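Long-range contacts in S.cerevisiae chromosome XVI reading frame ORF YPL253c (Saccharomyces cerevisiae, PDB 2O0A), which recruits the minus end-directed kinesin Kar3 to microtubules, cross-links antiparallel microtubules as its heterodimer partner, and carries a motor-like domain lacking a nucleotide-binding site: residues N93-S98 and T262-L267; L99-H104 and K232-F237; I128-V133 and D143-Y148; S196-I201 and Y224-N229. All coordinates share one frame; numbering follows the deposited sequence.

Interaction 1 of 4, residues N93-S98 and T262-L267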
loop_
_atom_site.group_PDB
_atom_site.type_symbol
_atom_site.label_atom_id
_atom_site.label_comp_id
_atom_site.label_asym_id
_atom_site.label_seq_id
_atom_site.Cartn_x
_atom_site.Cartn_y
_atom_site.Cartn_z
ATOM N N ASN A 93 3.575 -9.644 10.191
ATOM C CA ASN A 93 2.377 -8.914 9.751
ATOM C C ASN A 93 2.804 -7.605 9.121
ATOM O O ASN A 93 3.754 -6.951 9.598
ATOM C CB ASN A 93 1.444 -8.667 10.932
ATOM C CG ASN A 93 0.992 -9.949 11.571
ATOM O OD1 ASN A 93 0.888 -11.006 10.919
ATOM N ND2 ASN A 93 0.741 -9.876 12.876
ATOM N N PHE A 94 2.143 -7.234 8.029
ATOM C CA PHE A 94 2.662 -6.154 7.211
ATOM C C PHE A 94 1.578 -5.410 6.466
ATOM O O PHE A 94 0.426 -5.798 6.475
ATOM C CB PHE A 94 3.770 -6.645 6.264
ATOM C CG PHE A 94 3.325 -7.606 5.169
ATOM C CD1 PHE A 94 3.448 -7.234 3.838
ATOM C CD2 PHE A 94 2.850 -8.902 5.465
ATOM C CE1 PHE A 94 3.094 -8.095 2.803
ATOM C CE2 PHE A 94 2.506 -9.792 4.441
ATOM C CZ PHE A 94 2.622 -9.382 3.096
ATOM N N ASN A 95 1.969 -4.326 5.813
ATOM C CA ASN A 95 0.971 -3.497 5.148
ATOM C C ASN A 95 1.467 -2.855 3.876
ATOM O O ASN A 95 2.672 -2.833 3.583
ATOM C CB ASN A 95 0.394 -2.447 6.119
ATOM C CG ASN A 95 1.374 -1.348 6.465
ATOM O OD1 ASN A 95 1.877 -0.634 5.591
ATOM N ND2 ASN A 95 1.635 -1.173 7.767
ATOM N N LEU A 96 0.493 -2.368 3.106
ATOM C CA LEU A 96 0.729 -1.475 1.987
ATOM C C LEU A 96 -0.252 -0.332 2.168
ATOM O O LEU A 96 -1.463 -0.536 2.149
ATOM C CB LEU A 96 0.490 -2.217 0.663
ATOM C CG LEU A 96 0.497 -1.391 -0.624
ATOM C CD1 LEU A 96 1.776 -0.576 -0.747
ATOM C CD2 LEU A 96 0.273 -2.271 -1.871
ATOM N N ILE A 97 0.278 0.867 2.399
ATOM C CA ILE A 97 -0.554 2.048 2.627
ATOM C C ILE A 97 -0.440 2.928 1.387
ATOM O O ILE A 97 0.620 3.505 1.135
ATOM C CB ILE A 97 -0.125 2.795 3.910
ATOM C CG1 ILE A 97 -0.358 1.882 5.114
ATOM C CG2 ILE A 97 -0.927 4.128 4.057
ATOM C CD1 ILE A 97 0.323 2.331 6.403
ATOM N N SER A 98 -1.529 2.981 0.610
ATOM C CA SER A 98 -1.529 3.629 -0.691
ATOM C C SER A 98 -2.291 4.956 -0.632
ATOM O O SER A 98 -3.463 4.973 -0.254
ATOM C CB SER A 98 -2.128 2.695 -1.747
ATOM O OG SER A 98 -2.113 3.316 -3.030
ATOM N N THR A 262 3.058 -3.314 12.693
ATOM C CA THR A 262 3.260 -4.100 11.467
ATOM C C THR A 262 4.367 -3.457 10.644
ATOM O O THR A 262 4.712 -2.288 10.873
ATOM C CB THR A 262 1.946 -4.256 10.611
ATOM O OG1 THR A 262 1.572 -2.990 10.050
ATOM C CG2 THR A 262 0.789 -4.758 11.445
ATOM N N LYS A 263 4.938 -4.219 9.711
ATOM C CA LYS A 263 5.888 -3.673 8.755
ATOM C C LYS A 263 5.098 -2.848 7.751
ATOM O O LYS A 263 4.041 -3.276 7.311
ATOM C CB LYS A 263 6.629 -4.774 7.993
ATOM C CG LYS A 263 7.499 -5.688 8.839
ATOM C CD LYS A 263 8.761 -4.981 9.277
ATOM C CE LYS A 263 9.818 -4.958 8.193
ATOM N NZ LYS A 263 11.059 -4.263 8.681
ATOM N N SER A 264 5.628 -1.679 7.402
ATOM C CA SER A 264 4.923 -0.739 6.510
ATOM C C SER A 264 5.594 -0.489 5.164
ATOM O O SER A 264 6.817 -0.542 5.004
ATOM C CB SER A 264 4.713 0.628 7.193
ATOM O OG SER A 264 3.943 0.534 8.377
ATOM N N PHE A 265 4.755 -0.172 4.185
ATOM C CA PHE A 265 5.223 0.232 2.868
ATOM C C PHE A 265 4.279 1.333 2.418
ATOM O O PHE A 265 3.108 1.062 2.122
ATOM C CB PHE A 265 5.126 -0.984 1.929
ATOM C CG PHE A 265 5.725 -0.796 0.543
ATOM C CD1 PHE A 265 6.769 -1.629 0.121
ATOM C CD2 PHE A 265 5.188 0.125 -0.379
ATOM C CE1 PHE A 265 7.307 -1.535 -1.174
ATOM C CE2 PHE A 265 5.734 0.236 -1.670
ATOM C CZ PHE A 265 6.792 -0.603 -2.068
ATOM N N PHE A 266 4.767 2.575 2.363
ATOM C CA PHE A 266 3.927 3.677 1.879
ATOM C C PHE A 266 4.119 3.844 0.386
ATOM O O PHE A 266 5.245 3.874 -0.107
ATOM C CB PHE A 266 4.275 4.980 2.610
ATOM C CG PHE A 266 3.782 5.026 4.030
ATOM C CD1 PHE A 266 2.560 5.629 4.334
ATOM C CD2 PHE A 266 4.522 4.439 5.067
ATOM C CE1 PHE A 266 2.102 5.671 5.666
ATOM C CE2 PHE A 266 4.055 4.480 6.397
ATOM C CZ PHE A 266 2.856 5.094 6.686
ATOM N N LEU A 267 3.002 3.974 -0.322
ATOM C CA LEU A 267 2.992 4.147 -1.758
ATOM C C LEU A 267 2.256 5.451 -2.073
ATOM O O LEU A 267 1.080 5.598 -1.737
ATOM C CB LEU A 267 2.293 2.956 -2.438
ATOM C CG LEU A 267 2.271 3.029 -3.965
ATOM C CD1 LEU A 267 3.684 3.016 -4.566
ATOM C CD2 LEU A 267 1.412 1.889 -4.564
#

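Interaction 2 of 4, residues L99-H104 and K232-F237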
loop_
_atom_site.group_PDB
_atom_site.type_symbol
_atom_site.label_atom_id
_atom_site.label_comp_id
_atom_site.label_asym_id
_atom_site.label_seq_id
_atom_site.Cartn_x
_atom_site.Cartn_y
_atom_site.Cartn_z
ATOM N N LEU A 99 -1.598 6.041 -0.987
ATOM C CA LEU A 99 -2.185 7.386 -1.050
ATOM C C LEU A 99 -2.400 7.769 -2.499
ATOM O O LEU A 99 -1.481 7.683 -3.331
ATOM C CB LEU A 99 -1.231 8.397 -0.395
ATOM C CG LEU A 99 -1.207 8.479 1.135
ATOM C CD1 LEU A 99 -0.793 7.186 1.789
ATOM C CD2 LEU A 99 -0.299 9.612 1.601
ATOM N N SER A 100 -3.619 8.194 -2.798
ATOM C CA SER A 100 -4.023 8.547 -4.164
ATOM C C SER A 100 -4.943 9.738 -4.063
ATOM O O SER A 100 -5.567 9.937 -3.030
ATOM C CB SER A 100 -4.782 7.399 -4.801
ATOM O OG SER A 100 -3.924 6.277 -5.069
ATOM N N THR A 101 -5.041 10.532 -5.127
ATOM C CA THR A 101 -6.006 11.643 -5.118
ATOM C C THR A 101 -7.104 11.464 -6.171
ATOM O O THR A 101 -7.978 12.337 -6.339
ATOM C CB THR A 101 -5.316 13.023 -5.296
ATOM O OG1 THR A 101 -4.555 13.013 -6.511
ATOM C CG2 THR A 101 -4.408 13.339 -4.107
ATOM N N THR A 102 -7.049 10.342 -6.883
ATOM C CA THR A 102 -8.050 9.968 -7.875
ATOM C C THR A 102 -8.426 8.505 -7.656
ATOM O O THR A 102 -7.683 7.775 -6.991
ATOM C CB THR A 102 -7.522 10.143 -9.308
ATOM O OG1 THR A 102 -6.325 9.368 -9.491
ATOM C CG2 THR A 102 -7.231 11.607 -9.604
ATOM N N PRO A 103 -9.586 8.077 -8.186
ATOM C CA PRO A 103 -9.980 6.671 -8.090
ATOM C C PRO A 103 -8.863 5.744 -8.551
ATOM O O PRO A 103 -8.287 5.940 -9.635
ATOM C CB PRO A 103 -11.175 6.588 -9.040
ATOM C CG PRO A 103 -11.785 7.941 -8.960
ATOM C CD PRO A 103 -10.614 8.888 -8.873
ATOM N N HIS A 104 -8.543 4.749 -7.720
ATOM C CA HIS A 104 -7.477 3.807 -8.034
ATOM C C HIS A 104 -7.873 2.330 -7.864
ATOM O O HIS A 104 -7.107 1.501 -7.308
ATOM C CB HIS A 104 -6.244 4.133 -7.193
ATOM C CG HIS A 104 -5.317 5.122 -7.836
ATOM N ND1 HIS A 104 -4.068 4.777 -8.307
ATOM C CD2 HIS A 104 -5.464 6.443 -8.100
ATOM C CE1 HIS A 104 -3.486 5.843 -8.831
ATOM N NE2 HIS A 104 -4.308 6.869 -8.713
ATOM N N LYS A 232 -8.762 14.745 1.010
ATOM C CA LYS A 232 -9.321 14.861 2.354
ATOM C C LYS A 232 -8.875 13.704 3.242
ATOM O O LYS A 232 -8.434 13.928 4.370
ATOM C CB LYS A 232 -10.844 14.943 2.323
ATOM C CG LYS A 232 -11.387 16.365 2.431
ATOM C CD LYS A 232 -12.878 16.363 2.761
ATOM C CE LYS A 232 -13.145 16.506 4.260
ATOM N NZ LYS A 232 -12.855 15.269 5.038
ATOM N N SER A 233 -8.946 12.483 2.702
ATOM C CA SER A 233 -8.551 11.284 3.442
ATOM C C SER A 233 -7.064 11.356 3.787
ATOM O O SER A 233 -6.665 11.077 4.914
ATOM C CB SER A 233 -8.860 10.012 2.633
ATOM O OG SER A 233 -10.251 9.909 2.323
ATOM N N ILE A 234 -6.249 11.760 2.814
ATOM C CA ILE A 234 -4.806 11.882 3.018
ATOM C C ILE A 234 -4.466 12.901 4.113
ATOM O O ILE A 234 -3.539 12.704 4.897
ATOM C CB ILE A 234 -4.100 12.243 1.700
ATOM C CG1 ILE A 234 -4.202 11.071 0.718
ATOM C CG2 ILE A 234 -2.651 12.629 1.943
ATOM C CD1 ILE A 234 -3.934 11.452 -0.729
ATOM N N GLU A 235 -5.226 13.996 4.133
ATOM C CA GLU A 235 -5.033 15.052 5.112
ATOM C C GLU A 235 -5.437 14.614 6.507
ATOM O O GLU A 235 -4.794 14.994 7.490
ATOM C CB GLU A 235 -5.817 16.292 4.708
ATOM C CG GLU A 235 -5.224 17.014 3.523
ATOM C CD GLU A 235 -6.081 18.180 3.077
ATOM O OE1 GLU A 235 -7.296 18.193 3.388
ATOM O OE2 GLU A 235 -5.534 19.071 2.397
ATOM N N GLN A 236 -6.483 13.792 6.579
ATOM C CA GLN A 236 -6.904 13.185 7.839
ATOM C C GLN A 236 -5.790 12.294 8.389
ATOM O O GLN A 236 -5.459 12.363 9.570
ATOM C CB GLN A 236 -8.220 12.422 7.668
ATOM C CG GLN A 236 -9.022 12.269 8.952
ATOM C CD GLN A 236 -10.458 11.838 8.708
ATOM O OE1 GLN A 236 -10.973 10.953 9.389
ATOM N NE2 GLN A 236 -11.113 12.466 7.735
ATOM N N PHE A 237 -5.175 11.492 7.519
ATOM C CA PHE A 237 -3.988 10.728 7.888
ATOM C C PHE A 237 -2.896 11.651 8.425
ATOM O O PHE A 237 -2.327 11.416 9.489
ATOM C CB PHE A 237 -3.497 9.916 6.678
ATOM C CG PHE A 237 -2.038 9.540 6.718
ATOM C CD1 PHE A 237 -1.540 8.668 7.686
ATOM C CD2 PHE A 237 -1.158 10.034 5.756
ATOM C CE1 PHE A 237 -0.185 8.309 7.695
ATOM C CE2 PHE A 237 0.183 9.687 5.760
ATOM C CZ PHE A 237 0.677 8.820 6.729
#

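Interaction 3 of 4, residues I128-V133 and D143-Y148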
loop_
_atom_site.group_PDB
_atom_site.type_symbol
_atom_site.label_atom_id
_atom_site.label_comp_id
_atom_site.label_asym_id
_atom_site.label_seq_id
_atom_site.Cartn_x
_atom_site.Cartn_y
_atom_site.Cartn_z
ATOM N N ILE A 128 -5.794 -18.337 1.386
ATOM C CA ILE A 128 -5.822 -16.869 1.439
ATOM C C ILE A 128 -7.243 -16.373 1.674
ATOM O O ILE A 128 -8.174 -16.781 0.965
ATOM C CB ILE A 128 -5.251 -16.261 0.119
ATOM C CG1 ILE A 128 -3.815 -16.744 -0.083
ATOM C CG2 ILE A 128 -5.313 -14.732 0.148
ATOM C CD1 ILE A 128 -3.193 -16.356 -1.406
ATOM N N THR A 129 -7.416 -15.512 2.677
ATOM C CA THR A 129 -8.722 -14.896 2.930
ATOM C C THR A 129 -8.676 -13.393 2.720
ATOM O O THR A 129 -7.607 -12.790 2.745
ATOM C CB THR A 129 -9.197 -15.132 4.377
ATOM O OG1 THR A 129 -8.416 -14.336 5.269
ATOM C CG2 THR A 129 -9.035 -16.591 4.750
ATOM N N LEU A 130 -9.847 -12.804 2.527
ATOM C CA LEU A 130 -9.946 -11.363 2.337
ATOM C C LEU A 130 -11.189 -10.786 2.994
ATOM O O LEU A 130 -12.261 -11.380 2.931
ATOM C CB LEU A 130 -9.905 -11.029 0.832
ATOM C CG LEU A 130 -9.795 -9.552 0.417
ATOM C CD1 LEU A 130 -8.972 -9.363 -0.871
ATOM C CD2 LEU A 130 -11.182 -8.917 0.269
ATOM N N GLN A 131 -10.997 -9.634 3.624
ATOM C CA GLN A 131 -12.092 -8.762 4.069
ATOM C C GLN A 131 -11.828 -7.376 3.519
ATOM O O GLN A 131 -10.678 -7.021 3.279
ATOM C CB GLN A 131 -12.140 -8.687 5.594
ATOM C CG GLN A 131 -12.424 -10.039 6.242
ATOM C CD GLN A 131 -12.228 -9.996 7.719
ATOM O OE1 GLN A 131 -11.097 -10.007 8.204
ATOM N NE2 GLN A 131 -13.323 -9.948 8.456
ATOM N N PHE A 132 -12.883 -6.598 3.333
ATOM C CA PHE A 132 -12.749 -5.270 2.725
ATOM C C PHE A 132 -13.833 -4.392 3.315
ATOM O O PHE A 132 -15.014 -4.650 3.118
ATOM C CB PHE A 132 -12.882 -5.426 1.195
ATOM C CG PHE A 132 -12.754 -4.154 0.395
ATOM C CD1 PHE A 132 -12.210 -2.988 0.919
ATOM C CD2 PHE A 132 -13.152 -4.164 -0.936
ATOM C CE1 PHE A 132 -12.102 -1.823 0.136
ATOM C CE2 PHE A 132 -13.032 -3.016 -1.729
ATOM C CZ PHE A 132 -12.526 -1.857 -1.198
ATOM N N VAL A 133 -13.410 -3.377 4.065
ATOM C CA VAL A 133 -14.345 -2.419 4.646
ATOM C C VAL A 133 -13.966 -0.997 4.255
ATOM O O VAL A 133 -12.848 -0.745 3.820
ATOM C CB VAL A 133 -14.400 -2.515 6.189
ATOM C CG1 VAL A 133 -14.790 -3.918 6.637
ATOM C CG2 VAL A 133 -13.073 -2.103 6.802
ATOM N N ASP A 143 -19.391 -2.459 4.737
ATOM C CA ASP A 143 -18.771 -3.744 4.400
ATOM C C ASP A 143 -18.769 -3.846 2.887
ATOM O O ASP A 143 -19.815 -4.021 2.259
ATOM C CB ASP A 143 -19.563 -4.889 5.030
ATOM C CG ASP A 143 -18.864 -6.230 4.905
ATOM O OD1 ASP A 143 -18.065 -6.407 3.958
ATOM O OD2 ASP A 143 -19.118 -7.094 5.755
ATOM N N MET A 144 -17.586 -3.716 2.283
ATOM C CA MET A 144 -17.492 -3.661 0.816
ATOM C C MET A 144 -17.731 -5.003 0.127
ATOM O O MET A 144 -17.852 -5.062 -1.111
ATOM C CB MET A 144 -16.153 -3.051 0.388
ATOM C CG MET A 144 -15.900 -1.657 0.929
ATOM S SD MET A 144 -17.154 -0.484 0.391
ATOM C CE MET A 144 -16.931 -0.575 -1.390
ATOM N N LEU A 145 -17.837 -6.073 0.910
ATOM C CA LEU A 145 -18.124 -7.392 0.351
ATOM C C LEU A 145 -19.617 -7.729 0.391
ATOM O O LEU A 145 -20.024 -8.821 -0.025
ATOM C CB LEU A 145 -17.279 -8.484 1.014
ATOM C CG LEU A 145 -15.757 -8.330 0.878
ATOM C CD1 LEU A 145 -15.049 -9.563 1.388
ATOM C CD2 LEU A 145 -15.307 -7.977 -0.566
ATOM N N LEU A 146 -20.408 -6.774 0.886
ATOM C CA LEU A 146 -21.868 -6.871 0.905
ATOM C C LEU A 146 -22.506 -5.663 0.215
ATOM O O LEU A 146 -21.807 -4.769 -0.270
ATOM C CB LEU A 146 -22.375 -6.995 2.351
ATOM C CG LEU A 146 -21.806 -8.123 3.226
ATOM C CD1 LEU A 146 -22.340 -8.060 4.648
ATOM C CD2 LEU A 146 -22.055 -9.497 2.627
ATOM N N ASP A 147 -23.837 -5.634 0.163
ATOM C CA ASP A 147 -24.560 -4.474 -0.357
ATOM C C ASP A 147 -24.593 -3.313 0.643
ATOM O O ASP A 147 -24.477 -3.516 1.858
ATOM C CB ASP A 147 -25.982 -4.867 -0.775
ATOM C CG ASP A 147 -26.001 -5.791 -1.985
ATOM O OD1 ASP A 147 -25.251 -6.797 -1.991
ATOM O OD2 ASP A 147 -26.776 -5.519 -2.926
ATOM N N TYR A 148 -24.735 -2.102 0.109
ATOM C CA TYR A 148 -24.781 -0.860 0.887
ATOM C C TYR A 148 -25.730 -0.899 2.092
ATOM O O TYR A 148 -26.928 -1.167 1.955
ATOM C CB TYR A 148 -25.129 0.310 -0.044
ATOM C CG TYR A 148 -25.486 1.606 0.660
ATOM C CD1 TYR A 148 -24.515 2.355 1.321
ATOM C CD2 TYR A 148 -26.796 2.088 0.648
ATOM C CE1 TYR A 148 -24.838 3.546 1.965
ATOM C CE2 TYR A 148 -27.130 3.279 1.289
ATOM C CZ TYR A 148 -26.145 4.002 1.943
ATOM O OH TYR A 148 -26.468 5.179 2.577
HETATM O O HOH W 1 -15.428 -7.513 4.516
#

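Interaction 4 of 4, residues S196-I201 and Y224-N229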
loop_
_atom_site.group_PDB
_atom_site.type_symbol
_atom_site.label_atom_id
_atom_site.label_comp_id
_atom_site.label_asym_id
_atom_site.label_seq_id
_atom_site.Cartn_x
_atom_site.Cartn_y
_atom_site.Cartn_z
ATOM N N SER A 196 -14.975 11.169 1.806
ATOM C CA SER A 196 -13.789 11.009 2.647
ATOM C C SER A 196 -13.815 9.730 3.479
ATOM O O SER A 196 -14.872 9.268 3.912
ATOM C CB SER A 196 -13.614 12.223 3.567
ATOM O OG SER A 196 -12.665 11.950 4.588
ATOM N N GLY A 197 -12.628 9.169 3.697
ATOM C CA GLY A 197 -12.452 8.042 4.589
ATOM C C GLY A 197 -11.255 7.187 4.224
ATOM O O GLY A 197 -10.254 7.676 3.716
ATOM N N MET A 198 -11.382 5.893 4.462
ATOM C CA MET A 198 -10.262 4.993 4.291
ATOM C C MET A 198 -10.763 3.591 3.995
ATOM O O MET A 198 -11.598 3.050 4.722
ATOM C CB MET A 198 -9.428 4.991 5.562
ATOM C CG MET A 198 -8.161 4.131 5.507
ATOM S SD MET A 198 -7.136 4.334 6.980
ATOM C CE MET A 198 -8.093 3.419 8.160
ATOM N N GLY A 199 -10.251 2.997 2.924
ATOM C CA GLY A 199 -10.502 1.584 2.691
ATOM C C GLY A 199 -9.499 0.719 3.440
ATOM O O GLY A 199 -8.321 1.071 3.555
ATOM N N ILE A 200 -9.971 -0.406 3.966
ATOM C CA ILE A 200 -9.100 -1.385 4.604
ATOM C C ILE A 200 -9.374 -2.754 4.010
ATOM O O ILE A 200 -10.490 -3.269 4.092
ATOM C CB ILE A 200 -9.324 -1.503 6.126
ATOM C CG1 ILE A 200 -9.178 -0.141 6.808
ATOM C CG2 ILE A 200 -8.373 -2.544 6.719
ATOM C CD1 ILE A 200 -9.720 -0.123 8.241
ATOM N N ILE A 201 -8.347 -3.341 3.407
ATOM C CA ILE A 201 -8.419 -4.725 2.981
ATOM C C ILE A 201 -7.493 -5.522 3.879
ATOM O O ILE A 201 -6.347 -5.174 4.021
ATOM C CB ILE A 201 -8.058 -4.865 1.484
ATOM C CG1 ILE A 201 -9.286 -4.492 0.659
ATOM C CG2 ILE A 201 -7.600 -6.309 1.144
ATOM C CD1 ILE A 201 -9.069 -4.422 -0.829
ATOM N N TYR A 224 -2.337 -5.906 5.457
ATOM C CA TYR A 224 -3.355 -4.859 5.382
ATOM C C TYR A 224 -3.052 -3.937 4.230
ATOM O O TYR A 224 -1.960 -3.373 4.170
ATOM C CB TYR A 224 -3.412 -4.035 6.678
ATOM C CG TYR A 224 -3.599 -4.877 7.907
ATOM C CD1 TYR A 224 -4.868 -5.044 8.471
ATOM C CD2 TYR A 224 -2.499 -5.487 8.519
ATOM C CE1 TYR A 224 -5.037 -5.829 9.615
ATOM C CE2 TYR A 224 -2.673 -6.276 9.657
ATOM C CZ TYR A 224 -3.927 -6.435 10.188
ATOM O OH TYR A 224 -4.091 -7.201 11.330
ATOM N N PHE A 225 -4.026 -3.778 3.336
ATOM C CA PHE A 225 -3.939 -2.804 2.251
ATOM C C PHE A 225 -4.847 -1.640 2.593
ATOM O O PHE A 225 -6.074 -1.791 2.680
ATOM C CB PHE A 225 -4.346 -3.469 0.939
ATOM C CG PHE A 225 -4.376 -2.546 -0.249
ATOM C CD1 PHE A 225 -3.283 -1.763 -0.582
ATOM C CD2 PHE A 225 -5.493 -2.529 -1.081
ATOM C CE1 PHE A 225 -3.305 -0.930 -1.714
ATOM C CE2 PHE A 225 -5.525 -1.710 -2.218
ATOM C CZ PHE A 225 -4.426 -0.904 -2.537
ATOM N N ILE A 226 -4.231 -0.485 2.819
ATOM C CA ILE A 226 -4.949 0.712 3.230
ATOM C C ILE A 226 -5.043 1.646 2.026
ATOM O O ILE A 226 -4.035 1.941 1.392
ATOM C CB ILE A 226 -4.222 1.411 4.401
ATOM C CG1 ILE A 226 -4.129 0.481 5.611
ATOM C CG2 ILE A 226 -4.887 2.763 4.714
ATOM C CD1 ILE A 226 -5.476 0.000 6.155
ATOM N N GLU A 227 -6.263 2.091 1.695
ATOM C CA GLU A 227 -6.459 3.022 0.593
ATOM C C GLU A 227 -6.918 4.366 1.142
ATOM O O GLU A 227 -7.979 4.470 1.754
ATOM C CB GLU A 227 -7.472 2.484 -0.414
ATOM C CG GLU A 227 -6.938 1.297 -1.199
ATOM C CD GLU A 227 -8.002 0.688 -2.092
ATOM O OE1 GLU A 227 -8.740 -0.197 -1.623
ATOM O OE2 GLU A 227 -8.076 1.075 -3.260
ATOM N N LEU A 228 -6.100 5.380 0.915
ATOM C CA LEU A 228 -6.471 6.751 1.219
ATOM C C LEU A 228 -6.505 7.458 -0.128
ATOM O O LEU A 228 -5.487 7.922 -0.600
ATOM C CB LEU A 228 -5.453 7.374 2.171
ATOM C CG LEU A 228 -5.424 6.781 3.582
ATOM C CD1 LEU A 228 -4.126 7.075 4.267
ATOM C CD2 LEU A 228 -6.640 7.281 4.388
ATOM N N ASN A 229 -7.680 7.503 -0.754
ATOM C CA ASN A 229 -7.732 7.732 -2.209
ATOM C C ASN A 229 -8.334 9.075 -2.633
ATOM O O ASN A 229 -8.719 9.256 -3.797
ATOM C CB ASN A 229 -8.424 6.564 -2.938
ATOM C CG ASN A 229 -7.588 5.266 -2.955
ATOM O OD1 ASN A 229 -6.457 5.193 -2.427
ATOM N ND2 ASN A 229 -8.157 4.235 -3.571
#

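Interaction 1 of 4, residues N93-S98 and T262-L267
Backbone bonds join Asn93-Ser98 to Thr262-Leu267 along a parallel register. Near the first residues, Lys263 N reaches Asn93 O at 3.0 Å, while the return bond from Asn95 N to Lys263 O is weak. Farther along the ladder is regular: Ile97 N donates to Phe265 O at 2.9 Å, and Leu267 N to Ile97 O at 2.8 Å.

Where the pairing is still irregular, the amide of Asn95 makes three side-chain bonds. With CG set between its own backbone N and carbonyl carbon (chi1 71°), the group turns across the gap. OD1 takes Phe265 N at 3.2 Å, the donor sitting 38° above the amide C=O plane. On the other branch, ND2 gives one bond to Thr262 OG1 at 2.9 Å and another, in the amide plane, to Ser264 OG at 2.9 Å. These bonds fix the amide's rotation; Thr262 OG1 is also bonded to Leu258 O.

The apolar pairs run alongside one another. Leu96 CD1 meets Phe265 CD2 at 3.5 Å on the side of helix 72-89. Ile97 CD1 makes an off-centre CH-pi contact, 4.2 Å from the centroid of the Phe266 ring.

Two adjacent parallel strands, buried close to the middle of the chain, are thus joined in the central mixed sheet characteristic of the kinesin motor fold.

Interaction 2 of 4, residues L99-H104 and K232-F237
The carbonyl oxygen of Leu99 is held by ND2 of Asn269, and the backbone of this leucine is hydrogen-bonded to Leu267 and Asn269. The residue is thus anchored to the sheet while its side chain points to the helix and packs on Ile234 and Phe237. Across the contact itself the chemistry is apolar.

Ile234 supplies most of the helix side. Its two branches divide the work: CG2 meets Leu99 CD2 at 3.8 Å, whereas CG1 passes obliquely beside the leucine and carries CD1 on to the loop backbone. There CD1 lies 3.2 Å from Ser100 O, a tight carbon-oxygen approach, and 3.9 Å from Thr101 CG2. The position of CG1, anti to the carbonyl carbon of Ile234 (chi1 -67°), helps send the longer branch toward that loop. One turn later, Phe237 CE2 touches Leu99 CD2 at 4.2 Å, the two side chains crossing at about a right angle.

Thr101 OG1 is bonded to Asp272. The segment 99-104 leads from the end of strand 94-99 to helix 105-116, probably at the place of the P-loop in active kinesins. Helix 231-243 packs against its start, with Leu279 and Ile282 of helix 276-289 adjoining Thr101, Ile234 and Phe237.

Interaction 3 of 4, residues I128-V133 and D143-Y148
An Asx turn overlapping a type I beta turn, Asp143 to Leu146, follows directly on the antiparallel pairing of strands 126-136 and 141-143 and folds against Phe132. Val133 and Asp143 form a non-hydrogen-bonded pair; just beyond it, Met144 N donates to Phe132 O at 2.9 Å. Asp143 OD1 closes the Asx turn by accepting from Leu145 N at 3.1 Å, met on the anti side, 28° out of the carboxylate plane. A water bonded to Phe132 N at 3.0 Å also reaches Asp143 OD1, at 2.9 Å, and probably bridges strand and turn. The other carboxylate oxygen, OD2, is bonded to Lys170 N.

Met144 lies over one face of the Phe132 ring. Its CB makes the CH-pi contact, 3.6 Å from the ring centroid and offset toward the rim. The bend at chi2 (-60°) keeps SD above the same ring, in a more distant Met-aromatic contact 5.2 Å from the centroid. Leu145 approaches differently: its CD2 lies at the ring's edge, near the plane, and touches Phe132 CB at 3.9 Å. The Leu145 and Leu130 side chains cross at about a right angle, with Leu145 CD1 4.1 Å from Leu130 CD2.

Strand 126-136 runs between strands 172-174 and 197-207. Leu130 and Phe132 face helix 105-116 through Ile112 and Arg108, Phe185 meets the Phe132 ring, and Leu145 rests on Val172.

Interaction 4 of 4, residues S196-I201 and Y224-N229
Met198 reaches over the neighbouring strand to Ile226 and Leu228. Its CB lies 3.8 Å from Leu228 CD2. With CG anti to the backbone N (chi1 -177°), the chain extends across, and CG touches two methyls, 3.6 Å from Ile226 CG2 with Leu228 CD2 nearly as close. SD stays on the same pair and touches Ile226 CG2 at 3.6 Å; the bend at chi3 (74°) then turns the terminal CE away from the Ile226 and Leu228 methyls. Val254 and Leu255 of helix 250-261 also pack on this methionine.

The other branch of Ile226 serves a different neighbour: CD1 approaches Ile200 CG1 at 3.8 Å, the two side chains lying side by side and pointing the same way. On the opposite face of the sheet, Ile201 runs alongside Phe225, and its CD1 comes to the edge of the phenylalanine ring, 4.1 Å from Phe225 CD2. Gly199, paired with Glu227 on that face, has no side chain to add; the glutamate carries its carboxylate onward to a salt bridge with Arg108, and Asn229 ND2 meets OE2 from above the carboxylate plane.

Two reciprocal pairs of backbone bonds hold the strands. Gly199 and Glu227 exchange one pair, with Gly199 N 2.9 Å from Glu227 O. Ile201 and Phe225 exchange the second, with Phe225 N 2.8 Å from Ile201 O and Ile201 N equally close to Phe225 O.

Such alternating hydrogen-bonded and non-hydrogen-bonded pairs are the signature of an antiparallel ladder, here linking strands 197-207 and 221-228 inside the central sheet of the kinesin-like motor domain.

How the interactions relate
All four contacts are buried, but they sit at different depths: the centre of interaction 1 lies about 5 Å from the centre of the chain, that of interaction 3 about 17 Å. Interactions 1, 3 and 4 belong to one mixed sheet, with strand 221-228 of interaction 4 next to strand 94-99 of interaction 1, and strand 197-207 next to strand 126-136 of interaction 3. Interaction 1 is a parallel ladder supplemented by an amide, interaction 4 a regular antiparallel one, and interaction 3 a turn with a probable water bridge. Interaction 2 differs in kind, an apolar loop-to-helix contact at the strand ends; it touches interaction 1 through Phe237 and Phe266, and interaction 4 through Ser233 and Gly197.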